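Local coordinates for protein transcription factor MBP1 (PDB 4UX5) that probably acts as a DNA-binding transcription activator for RNA polymerase II genes, here caught with its winged helix-turn-helix domain on DNA, at residues H37-R41 / K85-W90. Residues are numbered along the deposited sequence; the frame is centred on the assembly and turned at random.
With nucleotides of chain C.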
loop_
_atom_site.group_PDB
_atom_site.type_symbol
_atom_site.label_atom_id
_atom_site.label_comp_id
_atom_site.label_asym_id
_atom_site.label_seq_id
_atom_site.Cartn_x
_atom_site.Cartn_y
_atom_site.Cartn_z
ATOM N N HIS A 37 2.511 -20.436 5.686
ATOM C CA HIS A 37 1.724 -19.940 6.807
ATOM C C HIS A 37 0.470 -19.203 6.348
ATOM O O HIS A 37 0.413 -18.674 5.238
ATOM C CB HIS A 37 2.575 -19.020 7.690
ATOM C CG HIS A 37 3.338 -17.985 6.923
ATOM N ND1 HIS A 37 4.552 -18.248 6.326
ATOM C CD2 HIS A 37 3.060 -16.688 6.655
ATOM C CE1 HIS A 37 4.989 -17.157 5.723
ATOM N NE2 HIS A 37 4.102 -16.195 5.908
ATOM N N VAL A 38 -0.538 -19.191 7.212
ATOM C CA VAL A 38 -1.734 -18.388 7.001
ATOM C C VAL A 38 -2.072 -17.679 8.305
ATOM O O VAL A 38 -2.206 -18.320 9.347
ATOM C CB VAL A 38 -2.939 -19.236 6.542
ATOM C CG1 VAL A 38 -4.187 -18.373 6.440
ATOM C CG2 VAL A 38 -2.646 -19.913 5.208
ATOM N N MET A 39 -2.201 -16.358 8.253
ATOM C CA MET A 39 -2.435 -15.576 9.461
ATOM C C MET A 39 -3.896 -15.181 9.621
ATOM O O MET A 39 -4.554 -14.787 8.658
ATOM C CB MET A 39 -1.564 -14.317 9.463
ATOM C CG MET A 39 -0.073 -14.588 9.445
ATOM S SD MET A 39 0.893 -13.083 9.665
ATOM C CE MET A 39 2.549 -13.703 9.374
ATOM N N ARG A 40 -4.392 -15.295 10.849
ATOM C CA ARG A 40 -5.723 -14.817 11.198
ATOM C C ARG A 40 -5.599 -13.794 12.322
ATOM O O ARG A 40 -4.981 -14.070 13.350
ATOM C CB ARG A 40 -6.631 -15.976 11.623
ATOM C CG ARG A 40 -8.101 -15.599 11.711
ATOM C CD ARG A 40 -8.763 -16.151 12.967
ATOM N NE ARG A 40 -9.045 -17.581 12.880
ATOM C CZ ARG A 40 -9.806 -18.244 13.746
ATOM N NH1 ARG A 40 -10.368 -17.605 14.763
ATOM N NH2 ARG A 40 -10.012 -19.545 13.593
ATOM N N ARG A 41 -6.172 -12.609 12.126
ATOM C CA ARG A 41 -6.103 -11.562 13.143
ATOM C C ARG A 41 -6.931 -11.917 14.372
ATOM O O ARG A 41 -7.996 -12.518 14.259
ATOM C CB ARG A 41 -6.569 -10.226 12.573
ATOM C CG ARG A 41 -5.449 -9.356 12.043
ATOM C CD ARG A 41 -5.823 -7.892 12.150
ATOM N NE ARG A 41 -7.004 -7.573 11.354
ATOM C CZ ARG A 41 -6.957 -7.066 10.129
ATOM N NH1 ARG A 41 -5.787 -6.814 9.559
ATOM N NH2 ARG A 41 -8.081 -6.804 9.474
ATOM N N LYS A 85 5.995 -10.734 6.299
ATOM C CA LYS A 85 5.104 -11.888 6.264
ATOM C C LYS A 85 3.664 -11.533 6.629
ATOM O O LYS A 85 2.739 -12.283 6.321
ATOM C CB LYS A 85 5.637 -12.980 7.193
ATOM C CG LYS A 85 6.918 -13.623 6.684
ATOM C CD LYS A 85 7.746 -14.213 7.810
ATOM C CE LYS A 85 9.039 -14.808 7.274
ATOM N NZ LYS A 85 9.789 -13.832 6.432
ATOM N N TYR A 86 3.475 -10.389 7.277
ATOM C CA TYR A 86 2.137 -9.932 7.640
ATOM C C TYR A 86 1.427 -9.303 6.442
ATOM O O TYR A 86 0.198 -9.226 6.408
ATOM C CB TYR A 86 2.204 -8.935 8.802
ATOM C CG TYR A 86 0.857 -8.401 9.241
ATOM C CD1 TYR A 86 0.076 -9.098 10.153
ATOM C CD2 TYR A 86 0.367 -7.197 8.747
ATOM C CE1 TYR A 86 -1.157 -8.615 10.557
ATOM C CE2 TYR A 86 -0.864 -6.708 9.144
ATOM C CZ TYR A 86 -1.623 -7.420 10.047
ATOM O OH TYR A 86 -2.848 -6.933 10.446
ATOM N N GLN A 87 2.207 -8.859 5.460
ATOM C CA GLN A 87 1.662 -8.165 4.296
ATOM C C GLN A 87 0.684 -9.018 3.500
ATOM O O GLN A 87 0.735 -10.246 3.537
ATOM C CB GLN A 87 2.786 -7.710 3.368
ATOM C CG GLN A 87 3.806 -6.785 3.991
ATOM C CD GLN A 87 4.851 -6.351 2.985
ATOM O OE1 GLN A 87 4.763 -5.265 2.413
ATOM N NE2 GLN A 87 5.838 -7.206 2.749
ATOM N N GLY A 88 -0.198 -8.351 2.766
ATOM C CA GLY A 88 -1.147 -9.033 1.911
ATOM C C GLY A 88 -2.509 -8.373 1.931
ATOM O O GLY A 88 -2.674 -7.285 2.482
ATOM N N THR A 89 -3.486 -9.036 1.323
ATOM C CA THR A 89 -4.852 -8.531 1.290
ATOM C C THR A 89 -5.700 -9.247 2.333
ATOM O O THR A 89 -5.873 -10.463 2.275
ATOM C CB THR A 89 -5.484 -8.711 -0.096
ATOM O OG1 THR A 89 -4.607 -8.171 -1.092
ATOM C CG2 THR A 89 -6.827 -8.002 -0.165
ATOM N N TRP A 90 -6.226 -8.486 3.287
ATOM C CA TRP A 90 -6.982 -9.066 4.390
ATOM C C TRP A 90 -8.491 -8.936 4.197
ATOM O O TRP A 90 -8.988 -7.894 3.770
ATOM C CB TRP A 90 -6.562 -8.417 5.707
ATOM C CG TRP A 90 -5.155 -8.750 6.103
ATOM C CD1 TRP A 90 -4.011 -8.235 5.570
ATOM C CD2 TRP A 90 -4.745 -9.674 7.117
ATOM N NE1 TRP A 90 -2.913 -8.782 6.188
ATOM C CE2 TRP A 90 -3.337 -9.667 7.144
ATOM C CE3 TRP A 90 -5.432 -10.507 8.006
ATOM C CZ2 TRP A 90 -2.602 -10.459 8.024
ATOM C CZ3 TRP A 90 -4.701 -11.292 8.881
ATOM C CH2 TRP A 90 -3.300 -11.262 8.883
ATOM P P DG C 8 9.523 -13.188 2.910
ATOM O OP1 DG C 8 8.819 -14.030 3.902
ATOM O OP2 DG C 8 10.543 -13.783 2.018
ATOM O "O5'" DG C 8 8.437 -12.456 1.994
ATOM C "C5'" DG C 8 7.347 -11.786 2.605
ATOM C "C4'" DG C 8 6.686 -10.821 1.640
ATOM O "O4'" DG C 8 7.485 -9.609 1.520
ATOM C "C3'" DG C 8 6.508 -11.342 0.207
ATOM O "O3'" DG C 8 5.275 -10.888 -0.291
ATOM C "C2'" DG C 8 7.648 -10.650 -0.527
ATOM C "C1'" DG C 8 7.580 -9.300 0.155
ATOM N N9 DG C 8 8.730 -8.438 -0.083
ATOM C C8 DG C 8 9.960 -8.806 -0.565
ATOM N N7 DG C 8 10.790 -7.803 -0.687
ATOM C C5 DG C 8 10.056 -6.703 -0.264
ATOM C C6 DG C 8 10.425 -5.340 -0.174
ATOM O O6 DG C 8 11.512 -4.821 -0.461
ATOM N N1 DG C 8 9.379 -4.553 0.305
ATOM C C2 DG C 8 8.136 -5.027 0.653
ATOM N N2 DG C 8 7.253 -4.120 1.096
ATOM N N3 DG C 8 7.779 -6.301 0.572
ATOM C C4 DG C 8 8.785 -7.077 0.107
ATOM P P DC C 9 4.138 -11.921 -0.745
ATOM O OP1 DC C 9 3.921 -12.872 0.370
ATOM O OP2 DC C 9 4.518 -12.423 -2.084
ATOM O "O5'" DC C 9 2.846 -10.990 -0.895
ATOM C "C5'" DC C 9 2.301 -10.348 0.255
ATOM C "C4'" DC C 9 2.173 -8.848 0.041
ATOM O "O4'" DC C 9 3.478 -8.246 0.019
ATOM C "C3'" DC C 9 1.544 -8.433 -1.274
ATOM O "O3'" DC C 9 0.131 -8.401 -1.138
ATOM C "C2'" DC C 9 2.118 -7.027 -1.505
ATOM C "C1'" DC C 9 3.401 -7.011 -0.660
ATOM N N1 DC C 9 4.657 -6.829 -1.454
ATOM C C2 DC C 9 5.226 -5.554 -1.583
ATOM O O2 DC C 9 4.672 -4.588 -1.046
ATOM N N3 DC C 9 6.368 -5.413 -2.299
ATOM C C4 DC C 9 6.936 -6.476 -2.864
ATOM N N4 DC C 9 8.061 -6.286 -3.560
ATOM C C5 DC C 9 6.377 -7.782 -2.745
ATOM C C6 DC C 9 5.249 -7.912 -2.036
ATOM P P DG C 10 -0.814 -8.748 -2.390
ATOM O OP1 DG C 10 -2.117 -9.201 -1.850
ATOM O OP2 DG C 10 -0.042 -9.617 -3.306
ATOM O "O5'" DG C 10 -1.060 -7.333 -3.090
ATOM C "C5'" DG C 10 -1.666 -6.278 -2.352
ATOM C "C4'" DG C 10 -1.250 -4.920 -2.894
ATOM O "O4'" DG C 10 0.196 -4.872 -3.043
ATOM C "C3'" DG C 10 -1.824 -4.562 -4.262
ATOM O "O3'" DG C 10 -2.137 -3.184 -4.297
ATOM C "C2'" DG C 10 -0.675 -4.892 -5.207
ATOM C "C1'" DG C 10 0.519 -4.489 -4.362
ATOM N N9 DG C 10 1.754 -5.156 -4.749
ATOM C C8 DG C 10 1.945 -6.505 -4.922
ATOM N N7 DG C 10 3.161 -6.816 -5.276
ATOM C C5 DG C 10 3.818 -5.594 -5.343
ATOM C C6 DG C 10 5.160 -5.300 -5.676
ATOM O O6 DG C 10 6.063 -6.090 -5.989
ATOM N N1 DG C 10 5.417 -3.931 -5.624
ATOM C C2 DG C 10 4.492 -2.970 -5.290
ATOM N N2 DG C 10 4.925 -1.701 -5.294
ATOM N N3 DG C 10 3.230 -3.234 -4.974
ATOM C C4 DG C 10 2.965 -4.562 -5.023
#
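Arg-41 lays its guanidinium over one face of the Trp-90 indole, NH1 standing 3.8 Å above the ring plane of Trp-90, offset toward the rim, with the two planes 20° apart. NH1 also donates to Tyr-86 OH (3.1 Å, N-H...O 156°), the acceptor lying in the guanidinium plane; salt bridges to Asp-44 and Glu-77 hold NE and NH2, so bonds on all three nitrogens fix the group's rotation. The Tyr-86 ring shares that indole face: a trans chi1 of 180° swings the phenol over the indole, and Trp-90 NE1 bonds Tyr-86 O at 3.2 Å, in the indole plane. Met-39 fills the angle beside these rings, CB 3.6 Å from Trp-90 CH2 and SD near Tyr-86 CD1, an oblique Met-aromatic contact.

The contact lies at the foot of the hairpin between strands 77-79 and 88-91, which corresponds to the wing of the winged helix-turn-helix domain. Beyond it, Gln-87 reads the minor-groove edge of guanine DG8 of chain C: OE1 accepts from N2 at 3.0 Å and NE2 donates to N3. Lys-85 NZ grips OP1 of DG8 of chain C at 2.7 Å, while Thr-89 OG1 bonds OP1 of DG10 of chain C.

Strand 36-41 is outermost in the antiparallel sheet 16-22, 25-32, 36-41, and strand 88-91 is central between 47-48 and 77-79; His-51 of helix 49-55 bonds Met-39 N and meets His-37 edge-to-face.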